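Local coordinates for bifunctional endomannanase/endoglucanase (PDB 3W0K), which probably hydrolyses internal beta-linkages in mannan and cellulose chains, acting as a bifunctional endomannanase/endoglucanase of glycoside hydrolase family 5, at residues A[33-37]-A[325-329]; A[30-34]-A[312-317]. All blocks are in the same frame, centred on the assembly; numbering follows the deposited sequence.

Contact 1. Residues A[33-37]-A[325-329]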
loop_
_atom_site.group_PDB
_atom_site.type_symbol
_atom_site.label_atom_id
_atom_site.label_comp_id
_atom_site.label_asym_id
_atom_site.label_seq_id
_atom_site.Cartn_x
_atom_site.Cartn_y
_atom_site.Cartn_z
ATOM N N GLU A 33 -19.249 6.069 -6.842
ATOM C CA GLU A 33 -20.575 5.507 -7.078
ATOM C C GLU A 33 -20.842 4.189 -6.355
ATOM O O GLU A 33 -21.996 3.795 -6.187
ATOM C CB GLU A 33 -20.826 5.359 -8.578
ATOM C CG GLU A 33 -20.931 6.701 -9.295
ATOM C CD GLU A 33 -21.076 6.578 -10.800
ATOM O OE1 GLU A 33 -21.178 5.445 -11.315
ATOM O OE2 GLU A 33 -21.092 7.628 -11.471
ATOM N N THR A 34 -19.782 3.515 -5.919
ATOM C CA THR A 34 -19.942 2.249 -5.210
ATOM C C THR A 34 -19.578 2.323 -3.726
ATOM O O THR A 34 -19.425 1.297 -3.064
ATOM C CB THR A 34 -19.179 1.095 -5.901
ATOM O OG1 THR A 34 -17.802 1.449 -6.060
ATOM C CG2 THR A 34 -19.786 0.795 -7.270
ATOM N N GLY A 35 -19.421 3.541 -3.212
ATOM C CA GLY A 35 -19.134 3.713 -1.798
ATOM C C GLY A 35 -17.701 3.685 -1.298
ATOM O O GLY A 35 -17.489 3.718 -0.085
ATOM N N PHE A 36 -16.727 3.590 -2.196
ATOM C CA PHE A 36 -15.325 3.594 -1.778
ATOM C C PHE A 36 -14.932 5.041 -1.500
ATOM O O PHE A 36 -15.442 5.961 -2.142
ATOM C CB PHE A 36 -14.433 2.960 -2.846
ATOM C CG PHE A 36 -14.696 1.495 -3.053
ATOM C CD1 PHE A 36 -14.080 0.543 -2.246
ATOM C CD2 PHE A 36 -15.570 1.065 -4.047
ATOM C CE1 PHE A 36 -14.328 -0.817 -2.425
ATOM C CE2 PHE A 36 -15.826 -0.291 -4.234
ATOM C CZ PHE A 36 -15.205 -1.235 -3.423
ATOM N N ASN A 37 -14.022 5.240 -0.551
ATOM C CA ASN A 37 -13.617 6.587 -0.153
ATOM C C ASN A 37 -12.117 6.734 0.068
ATOM O O ASN A 37 -11.674 7.673 0.737
ATOM C CB ASN A 37 -14.323 6.927 1.161
ATOM C CG ASN A 37 -13.983 5.943 2.279
ATOM O OD1 ASN A 37 -13.061 5.132 2.151
ATOM N ND2 ASN A 37 -14.733 6.006 3.371
ATOM N N LEU A 325 -16.063 -7.034 -1.311
ATOM C CA LEU A 325 -15.400 -5.808 -0.873
ATOM C C LEU A 325 -16.389 -4.868 -0.188
ATOM O O LEU A 325 -16.062 -4.227 0.807
ATOM C CB LEU A 325 -14.744 -5.098 -2.059
ATOM C CG LEU A 325 -13.568 -5.828 -2.715
ATOM C CD1 LEU A 325 -13.117 -5.063 -3.948
ATOM C CD2 LEU A 325 -12.415 -5.974 -1.731
ATOM N N VAL A 326 -17.609 -4.813 -0.711
ATOM C CA VAL A 326 -18.647 -3.951 -0.151
ATOM C C VAL A 326 -19.243 -4.519 1.138
ATOM O O VAL A 326 -19.423 -3.796 2.119
ATOM C CB VAL A 326 -19.781 -3.710 -1.184
ATOM C CG1 VAL A 326 -20.939 -2.948 -0.549
ATOM C CG2 VAL A 326 -19.240 -2.944 -2.379
ATOM N N GLU A 327 -19.520 -5.819 1.133
ATOM C CA GLU A 327 -20.117 -6.504 2.277
ATOM C C GLU A 327 -19.282 -6.462 3.554
ATOM O O GLU A 327 -19.829 -6.447 4.659
ATOM C CB GLU A 327 -20.440 -7.955 1.893
ATOM C CG GLU A 327 -20.854 -8.880 3.047
ATOM C CD GLU A 327 -22.145 -8.462 3.747
ATOM O OE1 GLU A 327 -22.998 -7.791 3.123
ATOM O OE2 GLU A 327 -22.310 -8.822 4.934
ATOM N N ASN A 328 -17.962 -6.411 3.409
ATOM C CA ASN A 328 -17.096 -6.401 4.578
ATOM C C ASN A 328 -16.670 -5.043 5.126
ATOM O O ASN A 328 -15.766 -4.951 5.959
ATOM C CB ASN A 328 -15.922 -7.350 4.362
ATOM C CG ASN A 328 -16.364 -8.799 4.370
ATOM O OD1 ASN A 328 -16.598 -9.376 5.432
ATOM N ND2 ASN A 328 -16.556 -9.371 3.186
ATOM N N ARG A 329 -17.360 -3.996 4.685
ATOM C CA ARG A 329 -17.104 -2.647 5.171
ATOM C C ARG A 329 -17.948 -2.471 6.435
ATOM O O ARG A 329 -18.966 -3.149 6.603
ATOM C CB ARG A 329 -17.510 -1.603 4.120
ATOM C CG ARG A 329 -16.789 -1.768 2.788
ATOM C CD ARG A 329 -16.901 -0.549 1.875
ATOM N NE ARG A 329 -18.250 -0.305 1.374
ATOM C CZ ARG A 329 -18.527 0.109 0.139
ATOM N NH1 ARG A 329 -17.554 0.317 -0.739
ATOM N NH2 ARG A 329 -19.781 0.360 -0.208
#

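Contact 2. Residues A[30-34]-A[312-317]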
loop_
_atom_site.group_PDB
_atom_site.type_symbol
_atom_site.label_atom_id
_atom_site.label_comp_id
_atom_site.label_asym_id
_atom_site.label_seq_id
_atom_site.Cartn_x
_atom_site.Cartn_y
_atom_site.Cartn_z
ATOM N N PHE A 30 -16.243 5.508 -10.431
ATOM C CA PHE A 30 -16.729 4.190 -10.033
ATOM C C PHE A 30 -16.591 4.020 -8.521
ATOM O O PHE A 30 -17.522 3.564 -7.858
ATOM C CB PHE A 30 -15.971 3.073 -10.762
ATOM C CG PHE A 30 -16.453 1.690 -10.419
ATOM C CD1 PHE A 30 -17.370 1.036 -11.238
ATOM C CD2 PHE A 30 -16.004 1.043 -9.269
ATOM C CE1 PHE A 30 -17.830 -0.236 -10.918
ATOM C CE2 PHE A 30 -16.459 -0.233 -8.936
ATOM C CZ PHE A 30 -17.375 -0.875 -9.764
ATOM N N LEU A 31 -15.431 4.383 -7.977
ATOM C CA LEU A 31 -15.211 4.273 -6.540
ATOM C C LEU A 31 -16.288 5.040 -5.778
ATOM O O LEU A 31 -16.923 4.501 -4.872
ATOM C CB LEU A 31 -13.830 4.810 -6.153
ATOM C CG LEU A 31 -12.673 3.811 -6.087
ATOM C CD1 LEU A 31 -12.388 3.224 -7.460
ATOM C CD2 LEU A 31 -11.442 4.525 -5.549
ATOM N N ALA A 32 -16.510 6.288 -6.185
ATOM C CA ALA A 32 -17.500 7.147 -5.547
ATOM C C ALA A 32 -18.909 6.575 -5.659
ATOM O O ALA A 32 -19.663 6.570 -4.685
ATOM C CB ALA A 32 -17.450 8.548 -6.155
ATOM N N GLU A 33 -19.249 6.069 -6.842
ATOM C CA GLU A 33 -20.575 5.507 -7.078
ATOM C C GLU A 33 -20.842 4.189 -6.355
ATOM O O GLU A 33 -21.996 3.795 -6.187
ATOM C CB GLU A 33 -20.826 5.359 -8.578
ATOM C CG GLU A 33 -20.931 6.701 -9.295
ATOM C CD GLU A 33 -21.076 6.578 -10.800
ATOM O OE1 GLU A 33 -21.178 5.445 -11.315
ATOM O OE2 GLU A 33 -21.092 7.628 -11.471
ATOM N N THR A 34 -19.782 3.515 -5.919
ATOM C CA THR A 34 -19.942 2.249 -5.210
ATOM C C THR A 34 -19.578 2.323 -3.726
ATOM O O THR A 34 -19.425 1.297 -3.064
ATOM C CB THR A 34 -19.179 1.095 -5.901
ATOM O OG1 THR A 34 -17.802 1.449 -6.060
ATOM C CG2 THR A 34 -19.786 0.795 -7.270
ATOM N N TYR A 312 -20.824 -3.092 -15.266
ATOM C CA TYR A 312 -21.421 -2.426 -14.122
ATOM C C TYR A 312 -20.776 -1.067 -13.940
ATOM O O TYR A 312 -19.574 -0.965 -13.688
ATOM C CB TYR A 312 -21.256 -3.249 -12.841
ATOM C CG TYR A 312 -21.952 -2.651 -11.633
ATOM C CD1 TYR A 312 -23.335 -2.462 -11.622
ATOM C CD2 TYR A 312 -21.228 -2.286 -10.495
ATOM C CE1 TYR A 312 -23.984 -1.926 -10.509
ATOM C CE2 TYR A 312 -21.867 -1.749 -9.377
ATOM C CZ TYR A 312 -23.245 -1.573 -9.391
ATOM O OH TYR A 312 -23.885 -1.049 -8.291
ATOM N N ARG A 313 -21.583 -0.029 -14.125
ATOM C CA ARG A 313 -21.146 1.353 -13.962
ATOM C C ARG A 313 -19.822 1.728 -14.631
ATOM O O ARG A 313 -18.922 2.289 -13.997
ATOM C CB ARG A 313 -21.170 1.724 -12.475
ATOM C CG ARG A 313 -22.587 1.663 -11.916
ATOM C CD ARG A 313 -22.704 1.973 -10.435
ATOM N NE ARG A 313 -24.110 1.916 -10.035
ATOM C CZ ARG A 313 -24.553 1.962 -8.783
ATOM N NH1 ARG A 313 -23.704 2.067 -7.769
ATOM N NH2 ARG A 313 -25.857 1.889 -8.544
ATOM N N GLY A 314 -19.713 1.390 -15.915
ATOM C CA GLY A 314 -18.534 1.725 -16.694
ATOM C C GLY A 314 -17.422 0.704 -16.849
ATOM O O GLY A 314 -16.521 0.908 -17.663
ATOM N N PHE A 315 -17.483 -0.401 -16.112
ATOM C CA PHE A 315 -16.424 -1.409 -16.188
ATOM C C PHE A 315 -16.940 -2.846 -16.154
ATOM O O PHE A 315 -18.039 -3.108 -15.666
ATOM C CB PHE A 315 -15.435 -1.208 -15.028
ATOM C CG PHE A 315 -14.735 0.127 -15.046
ATOM C CD1 PHE A 315 -15.278 1.226 -14.381
ATOM C CD2 PHE A 315 -13.549 0.289 -15.751
ATOM C CE1 PHE A 315 -14.648 2.470 -14.428
ATOM C CE2 PHE A 315 -12.914 1.528 -15.800
ATOM C CZ PHE A 315 -13.466 2.618 -15.139
ATOM N N LYS A 316 -16.134 -3.764 -16.684
ATOM C CA LYS A 316 -16.466 -5.189 -16.689
ATOM C C LYS A 316 -15.857 -5.728 -15.395
ATOM O O LYS A 316 -14.669 -6.050 -15.336
ATOM C CB LYS A 316 -15.858 -5.871 -17.904
ATOM N N VAL A 317 -16.685 -5.819 -14.361
ATOM C CA VAL A 317 -16.225 -6.243 -13.046
ATOM C C VAL A 317 -16.545 -7.658 -12.600
ATOM O O VAL A 317 -17.471 -8.300 -13.100
ATOM C CB VAL A 317 -16.768 -5.287 -11.945
ATOM C CG1 VAL A 317 -16.443 -3.840 -12.292
ATOM C CG2 VAL A 317 -18.273 -5.468 -11.767
HETATM O O HOH W 1 -18.735 4.533 -12.464
#

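Contact 1. Residues A[33-37]-A[325-329]
Thr34 and Gly35 face the final turn of helix 319-327 as the chain leaves helix 25-33, the CA atoms of Gly35 and Val326 lying 7.9 Å apart. Gly35 (phi 87°) is the C-prime residue of a Schellman motif, its N bonded to Ala32 O and Phe36 N to Leu31 O. Glycine suits it twice over, since a CB would be jammed against the preceding carbonyl and run into the Arg329 guanidinium. Arg329 gives two hydrogen bonds to one acceptor, NH2 3.0 Å and NH1 3.1 Å from Thr34 O, which lies in the guanidinium plane, while the two donors reach the carbonyl from opposite faces of its own plane. A bend at chi3 (-68°) brings the group in between Val326 CG2 over one face and Gly35 O over the other. NH1 also sits over the centre of the Phe36 ring, with the planes 80° apart; this is a cation-pi contact, Arg329 CZ being 4.9 Å from the ring centroid. Leu325 CB meets the ring edge at CZ. Leu325 also packs on Leu278 of helix 267-284, Arg329 touches Tyr288 of strand 287-290, and Phe36 meets Phe6 of strand 4-7, where first and last barrel strands adjoin.

Contact 2. Residues A[30-34]-A[312-317]
Residues of 312-317 meet Phe30 along its rim and over one face. At the rim, CE1 lies 3.4 Å from Tyr312 O and CD1 3.4 Å from Arg313 O, both oxygens near the ring plane, where the slightly positive C-H edge suits them. Phe315 turns its edge to one face in an offset T-shaped pair, centroids of the Phe30 and Phe315 rings 5.8 Å apart and planes at 87°. Thr34 CG2, from the same helix end as Phe30, lies over the opposite face toward its rim, and Val317 CG1 is 4.0 Å from Phe30 CZ. With CG anti to the backbone N (chi1 -178°), the phenylalanine reaches out from its helix to the hairpin. An alanine here would probably open a gap between Thr34 and Phe315 and deprive Phe315 of one of its aromatic partners. The partners belong to a beta hairpin, strands 310-312 and 315-317, closed by a type I' turn from Tyr312 to Phe315, which comes in the chain between the eighth barrel strand (287-290) and helix 319-327. Gly314 suits the turn, because at its positive phi a CB would press on the preceding carbonyl. Thr34 CG2 also touches Tyr312 CE2, 3.9 Å away, while its OG1 donates to Phe30 O within the helix end. On the exposed side a water donates both to Glu33 OE1 (2.8 Å) and to Arg313 O (2.7 Å). The extended Arg313 chain passes over the Tyr312 ring, its CG above the centre, and the guanidinium lies near the Glu33 carboxylate without touching it, which may add a mild attraction. Farther out, Phe293 meets the rings of both Phe30 and Phe315, Leu322 of helix 319-327 packs on Phe30 and Tyr312, and Arg319 makes a cation-pi contact with Tyr312.

How the contacts relate
Both contacts start from the C-terminal end of helix 25-33, their centres 11 Å apart; their ranges overlap at Glu33 and Thr34, of which only Thr34 takes part in both. Each is partly buried on the outside of the barrel, and their partners, strand 315-317 and helix 319-327, follow each other in the chain. Contact 1 is the smaller and more polar: an arginine meets a carbonyl just past the helix end and a ring. Contact 2 is larger and mainly aromatic and apolar around a buried phenylalanine, with its water and charged groups at the exposed rim. Thr34 gives its carbonyl to the first and its methyl to the second. The Schellman turn ties the two together.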